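PDB 3IG2: phenylalanyl-tRNA synthetase beta chain from Bacteroides fragilis, which is a core-domain fragment of the beta subunit of the tetrameric synthetase that uses ATP to attach L-phenylalanine to tRNA(Phe). Local coordinates for residues N59-F67 with F87-F95; E133-V144 with L182-K190. All blocks are in the same frame, centred on the assembly; numbering follows the deposited sequence.

Interaction 1: N59-F67 with F87-F95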
ATOM      1  N   ASN B  59     -30.810  16.765  24.802  1.00 11.74           N
ATOM      2  CA  ASN B  59     -32.235  16.975  24.915  1.00 12.14           C
ATOM      3  C   ASN B  59     -33.023  16.383  23.762  1.00 12.30           C
ATOM      4  O   ASN B  59     -34.232  16.560  23.689  1.00 12.64           O
ATOM      5  CB  ASN B  59     -32.577  18.480  25.146  1.00 12.15           C
ATOM      6  CG  ASN B  59     -32.005  19.415  24.061  1.00 13.84           C
ATOM      7  OD1 ASN B  59     -32.237  20.628  24.100  1.00 17.11           O
ATOM      8  ND2 ASN B  59     -31.260  18.868  23.113  1.00 11.05           N
ATOM      9  N   CYS B  60     -32.337  15.702  22.841  1.00 12.94           N
ATOM     10  CA  CYS B  60     -33.000  15.150  21.669  1.00 13.17           C
ATOM     11  C   CYS B  60     -32.187  14.018  21.076  1.00 13.44           C
ATOM     12  O   CYS B  60     -30.986  13.911  21.329  1.00 13.60           O
ATOM     13  CB  CYS B  60     -33.264  16.245  20.611  1.00 13.86           C
ATOM     14  SG  CYS B  60     -31.783  16.902  19.773  1.00 14.63           S
HETATM   15  N   MSE B  61     -32.848  13.179  20.274  1.00 12.67           N
HETATM   16  CA  MSE B  61     -32.178  12.123  19.527  1.00 12.18           C
HETATM   17  C   MSE B  61     -31.717  12.683  18.203  1.00 12.71           C
HETATM   18  O   MSE B  61     -32.447  13.457  17.577  1.00 11.93           O
HETATM   19  CB  MSE B  61     -33.137  10.951  19.290  1.00 12.46           C
HETATM   20  CG  MSE B  61     -33.709  10.364  20.611  1.00 13.24           C
HETATM   21 SE   MSE B  61     -32.328   9.884  21.895  1.00 15.37          SE
HETATM   22  CE  MSE B  61     -31.592   8.278  21.033  1.00 12.01           C
ATOM     23  N   ARG B  62     -30.535  12.263  17.742  1.00 12.06           N
ATOM     24  CA  ARG B  62     -29.949  12.869  16.538  1.00 12.24           C
ATOM     25  C   ARG B  62     -30.802  12.639  15.286  1.00 12.46           C
ATOM     26  O   ARG B  62     -31.410  11.578  15.095  1.00 11.20           O
ATOM     27  CB  ARG B  62     -28.526  12.357  16.301  1.00 11.84           C
ATOM     28  CG  ARG B  62     -28.450  10.842  16.113  1.00 13.72           C
ATOM     29  CD  ARG B  62     -26.983  10.371  15.874  1.00 13.69           C
ATOM     30  NE  ARG B  62     -26.959   8.917  15.764  1.00 12.83           N
ATOM     31  CZ  ARG B  62     -25.904   8.140  15.998  1.00 13.53           C
ATOM     32  NH1 ARG B  62     -24.745   8.667  16.376  1.00 12.15           N
ATOM     33  NH2 ARG B  62     -26.027   6.826  15.860  1.00 11.89           N
ATOM     34  N   GLN B  63     -30.834  13.661  14.440  1.00 13.15           N
ATOM     35  CA  GLN B  63     -31.500  13.579  13.149  1.00 13.45           C
ATOM     36  C   GLN B  63     -30.496  13.247  12.058  1.00 13.54           C
ATOM     37  O   GLN B  63     -30.864  12.715  11.023  1.00 12.33           O
ATOM     38  CB  GLN B  63     -32.154  14.919  12.825  1.00 13.69           C
ATOM     39  CG  GLN B  63     -33.488  14.785  12.171  1.00 14.20           C
ATOM     40  CD  GLN B  63     -34.150  16.133  11.852  1.00 14.85           C
ATOM     41  OE1 GLN B  63     -34.131  17.095  12.655  1.00 13.06           O
ATOM     42  NE2 GLN B  63     -34.771  16.190  10.690  1.00 13.35           N
ATOM     43  N   THR B  64     -29.230  13.615  12.290  1.00 13.46           N
ATOM     44  CA  THR B  64     -28.157  13.372  11.331  1.00 12.87           C
ATOM     45  C   THR B  64     -26.940  12.863  12.089  1.00 12.75           C
ATOM     46  O   THR B  64     -26.720  13.252  13.254  1.00 12.22           O
ATOM     47  CB  THR B  64     -27.780  14.670  10.518  1.00 13.21           C
ATOM     48  OG1 THR B  64     -26.697  14.398   9.623  1.00 13.08           O
ATOM     49  CG2 THR B  64     -27.390  15.845  11.433  1.00 11.14           C
ATOM     50  N   LEU B  65     -26.128  12.058  11.417  1.00 11.33           N
ATOM     51  CA  LEU B  65     -24.801  11.719  11.936  1.00 12.44           C
ATOM     52  C   LEU B  65     -23.786  12.848  11.918  1.00 12.48           C
ATOM     53  O   LEU B  65     -22.772  12.807  12.642  1.00 13.94           O
ATOM     54  CB  LEU B  65     -24.206  10.550  11.145  1.00 13.10           C
ATOM     55  CG  LEU B  65     -24.976   9.211  11.232  1.00 11.83           C
ATOM     56  CD1 LEU B  65     -24.177   8.169  10.532  1.00 12.22           C
ATOM     57  CD2 LEU B  65     -25.204   8.836  12.667  1.00 14.24           C
ATOM     58  N   LEU B  66     -24.006  13.844  11.082  1.00 11.82           N
ATOM     59  CA  LEU B  66     -22.943  14.812  10.793  1.00 11.75           C
ATOM     60  C   LEU B  66     -22.255  15.362  12.037  1.00 12.70           C
ATOM     61  O   LEU B  66     -21.008  15.335  12.146  1.00 13.06           O
ATOM     62  CB  LEU B  66     -23.523  15.989  10.017  1.00 11.85           C
ATOM     63  CG  LEU B  66     -22.607  17.185   9.815  1.00 11.49           C
ATOM     64  CD1 LEU B  66     -21.427  16.797   8.941  1.00 11.94           C
ATOM     65  CD2 LEU B  66     -23.404  18.290   9.161  1.00 12.93           C
ATOM     66  N   PHE B  67     -23.058  15.903  12.954  1.00 12.50           N
ATOM     67  CA  PHE B  67     -22.505  16.697  14.054  1.00 12.48           C
ATOM     68  C   PHE B  67     -21.593  15.915  14.997  1.00 12.63           C
ATOM     69  O   PHE B  67     -20.550  16.420  15.417  1.00 12.35           O
ATOM     70  CB  PHE B  67     -23.617  17.395  14.826  1.00 11.40           C
ATOM     71  CG  PHE B  67     -24.476  18.274  13.961  1.00 13.85           C
ATOM     72  CD1 PHE B  67     -23.914  19.293  13.208  1.00 14.34           C
ATOM     73  CD2 PHE B  67     -25.850  18.095  13.914  1.00 14.13           C
ATOM     74  CE1 PHE B  67     -24.714  20.114  12.427  1.00 17.08           C
ATOM     75  CE2 PHE B  67     -26.655  18.915  13.136  1.00 14.17           C
ATOM     76  CZ  PHE B  67     -26.097  19.914  12.393  1.00 16.09           C
ATOM     77  N   PHE B  87     -15.520   6.785   9.745  1.00 13.45           N
ATOM     78  CA  PHE B  87     -16.835   6.350   9.331  1.00 13.16           C
ATOM     79  C   PHE B  87     -17.647   5.891  10.528  1.00 13.24           C
ATOM     80  O   PHE B  87     -17.086   5.467  11.543  1.00 12.60           O
ATOM     81  CB  PHE B  87     -16.778   5.274   8.226  1.00 12.39           C
ATOM     82  CG  PHE B  87     -16.310   3.926   8.684  1.00 14.83           C
ATOM     83  CD1 PHE B  87     -17.223   2.953   9.064  1.00 11.92           C
ATOM     84  CD2 PHE B  87     -14.945   3.605   8.681  1.00 13.23           C
ATOM     85  CE1 PHE B  87     -16.798   1.695   9.477  1.00 11.30           C
ATOM     86  CE2 PHE B  87     -14.505   2.350   9.107  1.00 15.65           C
ATOM     87  CZ  PHE B  87     -15.430   1.385   9.506  1.00 15.14           C
ATOM     88  N   GLU B  88     -18.969   5.979  10.404  1.00 12.64           N
ATOM     89  CA  GLU B  88     -19.834   5.559  11.479  1.00 13.08           C
ATOM     90  C   GLU B  88     -21.096   4.980  10.898  1.00 13.29           C
ATOM     91  O   GLU B  88     -21.670   5.562   9.995  1.00 13.25           O
ATOM     92  CB  GLU B  88     -20.142   6.729  12.419  1.00 12.75           C
ATOM     93  CG  GLU B  88     -21.178   6.380  13.502  1.00 15.01           C
ATOM     94  CD  GLU B  88     -21.366   7.498  14.507  1.00 18.78           C
ATOM     95  OE1 GLU B  88     -20.888   8.630  14.216  1.00 19.97           O
ATOM     96  OE2 GLU B  88     -21.977   7.239  15.584  1.00 16.31           O
ATOM     97  N   PHE B  89     -21.482   3.799  11.390  1.00 13.29           N
ATOM     98  CA  PHE B  89     -22.826   3.281  11.181  1.00 12.76           C
ATOM     99  C   PHE B  89     -23.686   3.634  12.390  1.00 12.71           C
ATOM    100  O   PHE B  89     -23.274   3.427  13.533  1.00 12.32           O
ATOM    101  CB  PHE B  89     -22.805   1.775  11.061  1.00 12.96           C
ATOM    102  CG  PHE B  89     -22.228   1.275   9.786  1.00 10.64           C
ATOM    103  CD1 PHE B  89     -23.033   1.061   8.699  1.00 10.85           C
ATOM    104  CD2 PHE B  89     -20.880   0.979   9.695  1.00 12.54           C
ATOM    105  CE1 PHE B  89     -22.521   0.603   7.507  1.00 10.52           C
ATOM    106  CE2 PHE B  89     -20.334   0.499   8.500  1.00 15.15           C
ATOM    107  CZ  PHE B  89     -21.172   0.312   7.391  1.00 13.43           C
ATOM    108  N   GLY B  90     -24.880   4.153  12.148  1.00 11.97           N
ATOM    109  CA  GLY B  90     -25.755   4.476  13.263  1.00 12.76           C
ATOM    110  C   GLY B  90     -27.171   4.817  12.860  1.00 13.11           C
ATOM    111  O   GLY B  90     -27.433   5.186  11.709  1.00 12.85           O
ATOM    112  N   ASN B  91     -28.088   4.675  13.810  1.00 13.01           N
ATOM    113  CA  ASN B  91     -29.453   5.129  13.609  1.00 13.30           C
ATOM    114  C   ASN B  91     -29.564   6.624  13.814  1.00 13.10           C
ATOM    115  O   ASN B  91     -28.879   7.180  14.691  1.00 11.57           O
ATOM    116  CB  ASN B  91     -30.396   4.457  14.595  1.00 13.36           C
ATOM    117  CG  ASN B  91     -30.603   2.959  14.296  1.00 15.89           C
ATOM    118  OD1 ASN B  91     -30.406   2.136  15.166  1.00 20.50           O
ATOM    119  ND2 ASN B  91     -30.999   2.628  13.079  1.00 15.21           N
ATOM    120  N   CYS B  92     -30.437   7.239  13.006  1.00 12.07           N
ATOM    121  CA  CYS B  92     -30.944   8.584  13.227  1.00 12.18           C
ATOM    122  C   CYS B  92     -32.444   8.499  13.402  1.00 11.74           C
ATOM    123  O   CYS B  92     -33.041   7.490  13.091  1.00 11.42           O
ATOM    124  CB  CYS B  92     -30.611   9.502  12.042  1.00 11.18           C
ATOM    125  SG  CYS B  92     -28.860   9.798  11.944  1.00 15.16           S
ATOM    126  N   TYR B  93     -33.033   9.572  13.911  1.00 11.58           N
ATOM    127  CA  TYR B  93     -34.403   9.592  14.358  1.00 12.00           C
ATOM    128  C   TYR B  93     -35.110  10.846  13.834  1.00 12.16           C
ATOM    129  O   TYR B  93     -34.499  11.903  13.703  1.00 12.45           O
ATOM    130  CB  TYR B  93     -34.439   9.540  15.897  1.00 12.71           C
ATOM    131  CG  TYR B  93     -33.729   8.314  16.422  1.00 12.22           C
ATOM    132  CD1 TYR B  93     -34.416   7.110  16.584  1.00 12.74           C
ATOM    133  CD2 TYR B  93     -32.369   8.339  16.695  1.00 10.73           C
ATOM    134  CE1 TYR B  93     -33.769   5.963  17.022  1.00 12.85           C
ATOM    135  CE2 TYR B  93     -31.705   7.191  17.145  1.00 12.01           C
ATOM    136  CZ  TYR B  93     -32.420   6.005  17.313  1.00 11.83           C
ATOM    137  OH  TYR B  93     -31.800   4.862  17.749  1.00  9.89           O
ATOM    138  N   HIS B  94     -36.404  10.705  13.575  1.00 12.16           N
ATOM    139  CA  HIS B  94     -37.217  11.697  12.889  1.00 12.39           C
ATOM    140  C   HIS B  94     -38.598  11.754  13.524  1.00 11.48           C
ATOM    141  O   HIS B  94     -39.185  10.729  13.905  1.00 11.10           O
ATOM    142  CB  HIS B  94     -37.302  11.337  11.392  1.00 12.36           C
ATOM    143  CG  HIS B  94     -38.157  12.261  10.570  1.00 15.42           C
ATOM    144  ND1 HIS B  94     -37.638  13.334   9.868  1.00 16.39           N
ATOM    145  CD2 HIS B  94     -39.490  12.248  10.303  1.00 16.31           C
ATOM    146  CE1 HIS B  94     -38.615  13.946   9.214  1.00 16.80           C
ATOM    147  NE2 HIS B  94     -39.749  13.314   9.470  1.00 16.30           N
ATOM    148  N   PHE B  95     -39.091  12.973  13.675  1.00 10.82           N
ATOM    149  CA  PHE B  95     -40.447  13.213  14.144  1.00 10.86           C
ATOM    150  C   PHE B  95     -41.244  13.795  12.985  1.00 10.87           C
ATOM    151  O   PHE B  95     -40.864  14.822  12.418  1.00 10.36           O
ATOM    152  CB  PHE B  95     -40.449  14.178  15.341  1.00 10.80           C
ATOM    153  CG  PHE B  95     -41.809  14.777  15.643  1.00  9.83           C
ATOM    154  CD1 PHE B  95     -42.876  13.972  16.038  1.00 10.75           C
ATOM    155  CD2 PHE B  95     -42.017  16.155  15.538  1.00 11.07           C
ATOM    156  CE1 PHE B  95     -44.152  14.536  16.321  1.00 12.17           C
ATOM    157  CE2 PHE B  95     -43.270  16.729  15.816  1.00  9.65           C
ATOM    158  CZ  PHE B  95     -44.345  15.917  16.205  1.00 12.13           C
TER
HETATM  159  O   HOH W   1     -34.358  13.763  15.783  1.00 12.93           O
HETATM  160  O   HOH W   2     -23.521   5.109  15.632  1.00 11.30           O
HETATM  161  O   HOH W   3     -22.169  11.021  14.537  1.00 11.33           O
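In the class II synthetase-like core domain, the chain around R62, between short strand 60-61 and helix 66-75, lies along the long sheet strand 85-95, and R62 and Y93 join the two backbones: Y93 N donates to R62 O at 2.8 Å. The R62 side chain then turns back along the strand. Its CG lies between backbone N and carbonyl carbon (chi1 60°), and the extended chain beyond carries NE and NH2 alongside N91 O. R62 NE and R62 NH2 both grip N91 O, at 2.8 and 3.1 Å, and this oxygen lies in the guanidinium plane. R62 NH1 makes a salt bridge to E88 OE2 at 3.2 Å, meeting it from above a carboxylate plane turned 78° from the guanidinium. That oxygen also accepts from N27 N, and a water links it to R62 NH2 and F89 O. G90 suits its place because it sets only CA beside the guanidinium, 3.5 Å from R62 NH2. L65 CD2 lies over one face of the guanidinium and is 3.8 Å from C92 SG. Beyond, M61, a selenomethionine here, lays CB 3.8 Å from Y93 CD2, while a water bridges M61 O and Y93 O. The long antiparallel pair 85-95 and 109-121, to whose first strand R62 ties the preceding loop, is consistent with motif 2 of the class II synthetase fold.

Interaction 2: E133-V144 with L182-K190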
ATOM      1  N   GLU B 133     -12.830  23.171  -4.374  1.00 12.00           N
ATOM      2  CA  GLU B 133     -13.842  22.294  -3.795  1.00 12.34           C
ATOM      3  C   GLU B 133     -14.301  21.209  -4.767  1.00 12.18           C
ATOM      4  O   GLU B 133     -14.775  20.153  -4.339  1.00 11.88           O
ATOM      5  CB  GLU B 133     -15.047  23.097  -3.293  1.00 12.17           C
ATOM      6  CG  GLU B 133     -14.731  23.944  -2.072  1.00 12.89           C
ATOM      7  CD  GLU B 133     -15.957  24.568  -1.431  1.00 13.03           C
ATOM      8  OE1 GLU B 133     -17.084  24.039  -1.597  1.00 11.63           O
ATOM      9  OE2 GLU B 133     -15.780  25.591  -0.741  1.00 14.53           O
ATOM     10  N   ASN B 134     -14.171  21.492  -6.065  1.00 12.09           N
ATOM     11  CA  ASN B 134     -14.474  20.535  -7.136  1.00 12.08           C
ATOM     12  C   ASN B 134     -13.640  19.255  -7.015  1.00 11.93           C
ATOM     13  O   ASN B 134     -14.179  18.138  -7.032  1.00 11.57           O
ATOM     14  CB  ASN B 134     -14.262  21.182  -8.516  1.00 12.24           C
ATOM     15  N   THR B 135     -12.329  19.420  -6.864  1.00 11.78           N
ATOM     16  CA  THR B 135     -11.443  18.269  -6.737  1.00 11.95           C
ATOM     17  C   THR B 135     -11.667  17.505  -5.421  1.00 12.02           C
ATOM     18  O   THR B 135     -11.442  16.293  -5.363  1.00 12.41           O
ATOM     19  CB  THR B 135      -9.939  18.623  -6.987  1.00 11.76           C
ATOM     20  OG1 THR B 135      -9.127  17.469  -6.736  1.00 11.84           O
ATOM     21  CG2 THR B 135      -9.484  19.751  -6.105  1.00 12.09           C
ATOM     22  N   SER B 136     -12.145  18.196  -4.385  1.00 11.96           N
ATOM     23  CA  SER B 136     -12.489  17.530  -3.111  1.00 11.95           C
ATOM     24  C   SER B 136     -13.718  16.604  -3.210  1.00 11.78           C
ATOM     25  O   SER B 136     -13.716  15.504  -2.644  1.00 11.19           O
ATOM     26  CB  SER B 136     -12.692  18.558  -1.997  1.00 11.97           C
ATOM     27  OG  SER B 136     -11.651  19.519  -1.991  1.00 12.07           O
ATOM     28  N   VAL B 137     -14.763  17.052  -3.927  1.00 11.92           N
ATOM     29  CA  VAL B 137     -15.981  16.233  -4.126  1.00 12.35           C
ATOM     30  C   VAL B 137     -15.641  14.951  -4.961  1.00 12.77           C
ATOM     31  O   VAL B 137     -16.235  13.883  -4.756  1.00 13.36           O
ATOM     32  CB  VAL B 137     -17.148  17.066  -4.755  1.00 12.12           C
ATOM     33  CG1 VAL B 137     -18.384  16.221  -4.954  1.00 12.16           C
ATOM     34  CG2 VAL B 137     -17.479  18.276  -3.891  1.00 11.52           C
ATOM     35  N   TYR B 138     -14.641  15.085  -5.898  1.00 13.29           N
ATOM     36  CA  TYR B 138     -14.146  13.981  -6.823  1.00 13.50           C
ATOM     37  C   TYR B 138     -13.370  12.903  -6.017  1.00 13.57           C
ATOM     38  O   TYR B 138     -13.411  11.779  -6.600  1.00 13.96           O
ATOM     39  CB  TYR B 138     -13.304  14.516  -8.023  1.00 13.34           C
ATOM     40  N   GLU B 139     -12.568  13.304  -4.928  1.00 13.23           N
ATOM     41  CA  GLU B 139     -11.827  12.390  -4.115  1.00 12.47           C
ATOM     42  C   GLU B 139     -12.764  11.574  -3.214  1.00 11.11           C
ATOM     43  O   GLU B 139     -12.624  10.333  -3.025  1.00 11.17           O
ATOM     44  CB  GLU B 139     -10.793  13.121  -3.178  1.00 13.35           C
ATOM     45  CG  GLU B 139     -10.084  12.293  -2.177  1.00 14.87           C
ATOM     46  CD  GLU B 139      -9.314  11.106  -2.783  1.00 15.62           C
ATOM     47  OE1 GLU B 139      -9.730   9.940  -2.614  1.00 17.82           O
ATOM     48  OE2 GLU B 139      -8.317  11.335  -3.437  1.00 14.40           O
ATOM     49  N   LEU B 140     -13.757  12.255  -2.655  1.00  9.23           N
ATOM     50  CA  LEU B 140     -14.731  11.616  -1.784  1.00  7.13           C
ATOM     51  C   LEU B 140     -15.695  10.715  -2.609  1.00  5.61           C
ATOM     52  O   LEU B 140     -16.229   9.599  -2.166  1.00  4.93           O
ATOM     53  CB  LEU B 140     -15.547  12.658  -0.967  1.00  7.61           C
ATOM     54  CG  LEU B 140     -16.514  12.065   0.086  1.00  7.18           C
ATOM     55  CD1 LEU B 140     -15.712  11.345   1.037  1.00  7.99           C
ATOM     56  CD2 LEU B 140     -17.344  13.125   0.836  1.00  8.84           C
ATOM     57  N   LYS B 141     -15.988  11.197  -3.831  1.00  3.86           N
ATOM     58  CA  LYS B 141     -16.821  10.456  -4.816  1.00  2.70           C
ATOM     59  C   LYS B 141     -16.321   8.988  -5.007  1.00  2.06           C
ATOM     60  O   LYS B 141     -17.140   8.015  -5.103  1.00  2.00           O
ATOM     61  CB  LYS B 141     -16.729  11.215  -6.178  1.00  2.78           C
ATOM     62  CG  LYS B 141     -17.875  10.819  -7.148  1.00  2.22           C
ATOM     63  CD  LYS B 141     -17.714  11.582  -8.471  1.00  2.41           C
ATOM     64  CE  LYS B 141     -18.853  11.296  -9.446  1.00  2.20           C
ATOM     65  NZ  LYS B 141     -18.687   9.974 -10.118  1.00  2.13           N
ATOM     66  N   ALA B 142     -14.973   8.846  -5.051  1.00  2.00           N
ATOM     67  CA  ALA B 142     -14.339   7.501  -5.255  1.00  2.00           C
ATOM     68  C   ALA B 142     -14.686   6.494  -4.105  1.00  2.00           C
ATOM     69  O   ALA B 142     -14.888   5.292  -4.285  1.00  2.56           O
ATOM     70  CB  ALA B 142     -12.768   7.597  -5.496  1.00  2.00           C
ATOM     71  N   TYR B 143     -14.584   7.001  -2.829  1.00  2.00           N
ATOM     72  CA  TYR B 143     -14.906   6.133  -1.691  1.00  2.00           C
ATOM     73  C   TYR B 143     -16.381   5.716  -1.767  1.00  2.00           C
ATOM     74  O   TYR B 143     -16.737   4.563  -1.522  1.00  2.00           O
ATOM     75  CB  TYR B 143     -14.576   6.807  -0.337  1.00  2.00           C
ATOM     76  CG  TYR B 143     -13.105   7.153  -0.102  1.00  2.00           C
ATOM     77  CD1 TYR B 143     -12.143   6.148   0.057  1.00  2.00           C
ATOM     78  CD2 TYR B 143     -12.688   8.489  -0.013  1.00  2.00           C
ATOM     79  CE1 TYR B 143     -10.797   6.475   0.278  1.00  2.00           C
ATOM     80  CE2 TYR B 143     -11.349   8.822   0.204  1.00  2.00           C
ATOM     81  CZ  TYR B 143     -10.416   7.814   0.356  1.00  2.00           C
ATOM     82  OH  TYR B 143      -9.104   8.167   0.579  1.00  2.00           O
ATOM     83  N   VAL B 144     -17.246   6.651  -2.129  1.00  2.00           N
ATOM     84  CA  VAL B 144     -18.681   6.375  -2.263  1.00  2.25           C
ATOM     85  C   VAL B 144     -18.919   5.385  -3.409  1.00  3.85           C
ATOM     86  O   VAL B 144     -19.683   4.448  -3.263  1.00  3.73           O
ATOM     87  CB  VAL B 144     -19.539   7.680  -2.386  1.00  2.05           C
ATOM     88  CG1 VAL B 144     -21.056   7.244  -2.572  1.00  2.00           C
ATOM     89  CG2 VAL B 144     -19.363   8.638  -1.204  1.00  2.32           C
ATOM     90  N   LEU B 182     -30.372   8.116  -1.879  1.00 13.47           N
ATOM     91  CA  LEU B 182     -29.532   7.004  -1.449  1.00 13.12           C
ATOM     92  C   LEU B 182     -28.264   7.479  -0.769  1.00 13.43           C
ATOM     93  O   LEU B 182     -27.752   6.810   0.117  1.00 12.27           O
ATOM     94  CB  LEU B 182     -29.146   6.132  -2.638  1.00 13.06           C
ATOM     95  CG  LEU B 182     -30.259   5.487  -3.462  1.00 13.21           C
ATOM     96  CD1 LEU B 182     -29.657   4.793  -4.668  1.00 15.06           C
ATOM     97  CD2 LEU B 182     -31.122   4.502  -2.667  1.00 14.15           C
ATOM     98  N   ALA B 183     -27.769   8.642  -1.197  1.00 13.16           N
ATOM     99  CA  ALA B 183     -26.553   9.205  -0.663  1.00 13.52           C
ATOM    100  C   ALA B 183     -26.490  10.695  -0.946  1.00 13.81           C
ATOM    101  O   ALA B 183     -27.102  11.205  -1.894  1.00 14.17           O
ATOM    102  CB  ALA B 183     -25.321   8.502  -1.261  1.00 13.08           C
ATOM    103  N   THR B 184     -25.767  11.386  -0.084  1.00 13.83           N
ATOM    104  CA  THR B 184     -25.474  12.791  -0.248  1.00 14.63           C
ATOM    105  C   THR B 184     -24.012  12.974   0.196  1.00 14.43           C
ATOM    106  O   THR B 184     -23.599  12.416   1.213  1.00 13.97           O
ATOM    107  CB  THR B 184     -26.391  13.623   0.676  1.00 14.87           C
ATOM    108  OG1 THR B 184     -27.775  13.449   0.304  1.00 16.66           O
ATOM    109  CG2 THR B 184     -26.041  15.060   0.612  1.00 16.80           C
ATOM    110  N   PHE B 185     -23.221  13.730  -0.559  1.00 13.62           N
ATOM    111  CA  PHE B 185     -21.820  13.914  -0.153  1.00 14.01           C
ATOM    112  C   PHE B 185     -21.264  15.181  -0.752  1.00 13.46           C
ATOM    113  O   PHE B 185     -21.615  15.536  -1.857  1.00 13.77           O
ATOM    114  CB  PHE B 185     -20.934  12.709  -0.532  1.00 12.72           C
ATOM    115  CG  PHE B 185     -20.920  12.401  -2.010  1.00 13.88           C
ATOM    116  CD1 PHE B 185     -19.962  12.974  -2.850  1.00 15.39           C
ATOM    117  CD2 PHE B 185     -21.843  11.524  -2.555  1.00 14.60           C
ATOM    118  CE1 PHE B 185     -19.942  12.693  -4.198  1.00 15.34           C
ATOM    119  CE2 PHE B 185     -21.829  11.237  -3.910  1.00 13.69           C
ATOM    120  CZ  PHE B 185     -20.880  11.823  -4.727  1.00 13.30           C
ATOM    121  N   GLY B 186     -20.376  15.834  -0.015  1.00 13.61           N
ATOM    122  CA  GLY B 186     -19.777  17.076  -0.452  1.00 13.31           C
ATOM    123  C   GLY B 186     -18.920  17.773   0.593  1.00 13.60           C
ATOM    124  O   GLY B 186     -18.500  17.161   1.563  1.00 13.30           O
ATOM    125  N   VAL B 187     -18.660  19.061   0.347  1.00 13.31           N
ATOM    126  CA  VAL B 187     -17.762  19.880   1.158  1.00 13.16           C
ATOM    127  C   VAL B 187     -18.615  20.565   2.203  1.00 13.00           C
ATOM    128  O   VAL B 187     -19.587  21.225   1.853  1.00 13.35           O
ATOM    129  CB  VAL B 187     -17.082  20.956   0.275  1.00 13.25           C
ATOM    130  CG1 VAL B 187     -16.218  21.902   1.093  1.00 13.41           C
ATOM    131  CG2 VAL B 187     -16.264  20.288  -0.857  1.00 14.32           C
ATOM    132  N   VAL B 188     -18.259  20.403   3.470  1.00 11.89           N
ATOM    133  CA  VAL B 188     -19.001  21.010   4.566  1.00 12.93           C
ATOM    134  C   VAL B 188     -18.782  22.523   4.546  1.00 12.74           C
ATOM    135  O   VAL B 188     -17.680  22.964   4.295  1.00 13.26           O
ATOM    136  CB  VAL B 188     -18.600  20.396   5.956  1.00 12.34           C
ATOM    137  CG1 VAL B 188     -19.227  21.151   7.144  1.00 11.29           C
ATOM    138  CG2 VAL B 188     -18.942  18.929   6.013  1.00 13.97           C
ATOM    139  N   THR B 189     -19.826  23.308   4.799  1.00 13.32           N
ATOM    140  CA  THR B 189     -19.685  24.775   4.816  1.00 14.27           C
ATOM    141  C   THR B 189     -18.644  25.256   5.843  1.00 15.05           C
ATOM    142  O   THR B 189     -18.496  24.682   6.918  1.00 14.94           O
ATOM    143  CB  THR B 189     -21.022  25.516   5.095  1.00 14.95           C
ATOM    144  OG1 THR B 189     -21.400  25.349   6.464  1.00 16.58           O
ATOM    145  CG2 THR B 189     -22.143  25.027   4.189  1.00 13.46           C
ATOM    146  N   LYS B 190     -17.908  26.298   5.477  1.00 15.62           N
ATOM    147  CA  LYS B 190     -16.974  26.964   6.369  1.00 15.95           C
ATOM    148  C   LYS B 190     -17.612  27.419   7.694  1.00 16.09           C
ATOM    149  O   LYS B 190     -17.021  27.244   8.767  1.00 15.93           O
ATOM    150  CB  LYS B 190     -16.383  28.163   5.646  1.00 15.88           C
ATOM    151  CG  LYS B 190     -14.920  27.991   5.297  1.00 18.06           C
ATOM    152  CD  LYS B 190     -14.650  26.873   4.303  1.00 18.82           C
ATOM    153  CE  LYS B 190     -13.260  27.050   3.675  1.00 19.75           C
ATOM    154  NZ  LYS B 190     -13.028  28.417   3.100  1.00 19.22           N
TER
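F185 and V187 reach out from strand 181-188 to meet one side of helix 134-150, with G186 between them. F185 can be followed outward atom by atom. F185 CB lies 3.9 Å from L140 CD2, the two side chains sliding past each other in opposite directions. With chi1 at 58° the ring stands over its own backbone, and from there it projects among V137, K141 and V144. V144 CG2 covers one face of the ring, closest to F185 CD2 at 4.0 Å. On the other ortho-meta side, F185 CE1 is met obliquely by V137 CG1 at 3.9 Å. The same ring carbon also lies against K141 CA. At the tip, F185 CZ touches K141 CG at 4.0 Å, so the lysine lends its aliphatic stem while its amino end leads away. The branched methyls of the two valines suit a flat ring, whereas L140 fills the space beside F185 CB and the G186 backbone; positions 137, 140, 141 and 144 are spaced to fall on one side of a helix.

G186 keeps a nearly fully extended backbone, and the closest backbone approach is here, G186 CA to V137 CA 5.3 Å. V187 fills the next position: V187 CG2 packs on V137 CG2 at 3.8 Å, and V187 CG1 lies 3.5 Å from E133 OE1. On the flanks of F185, L172 and V174 of strand 171-175 and A205 of strand 200-207 complete the apolar layer.

The axes of 134-144 and 182-188 make 142° between their N-to-C directions, a tilted antiparallel crossing. Mostly apolar groups touch, with the K141 stem and E133 carboxylate at the margins, so the union depends on shape and exclusion of water, while E133 OE1 is satisfied outside the pair, by S169 OG and T170 OG1.

How the interactions relate
Both contacts reach the same seven-stranded mixed sheet, on opposite sides of the chain's centre. Their own centres are about 20 Å apart, although the nearest atoms come within about 4 Å without touching. Strands 85-95 and 181-188 are separated by 109-121 and 200-207. Strand 200-207 connects the two: Y204 is touched by T64 and L65 of interaction 1 and by V188 of interaction 2, while its neighbour A205 is touched by F185 and V144 of interaction 2. Interaction 1 mixes hydrogen bonds and a salt bridge with apolar contacts, whereas interaction 2 is mostly apolar. In this family the synthetic site belongs to the alpha subunit; both contacts lie in a catalytic-like module, not at that site.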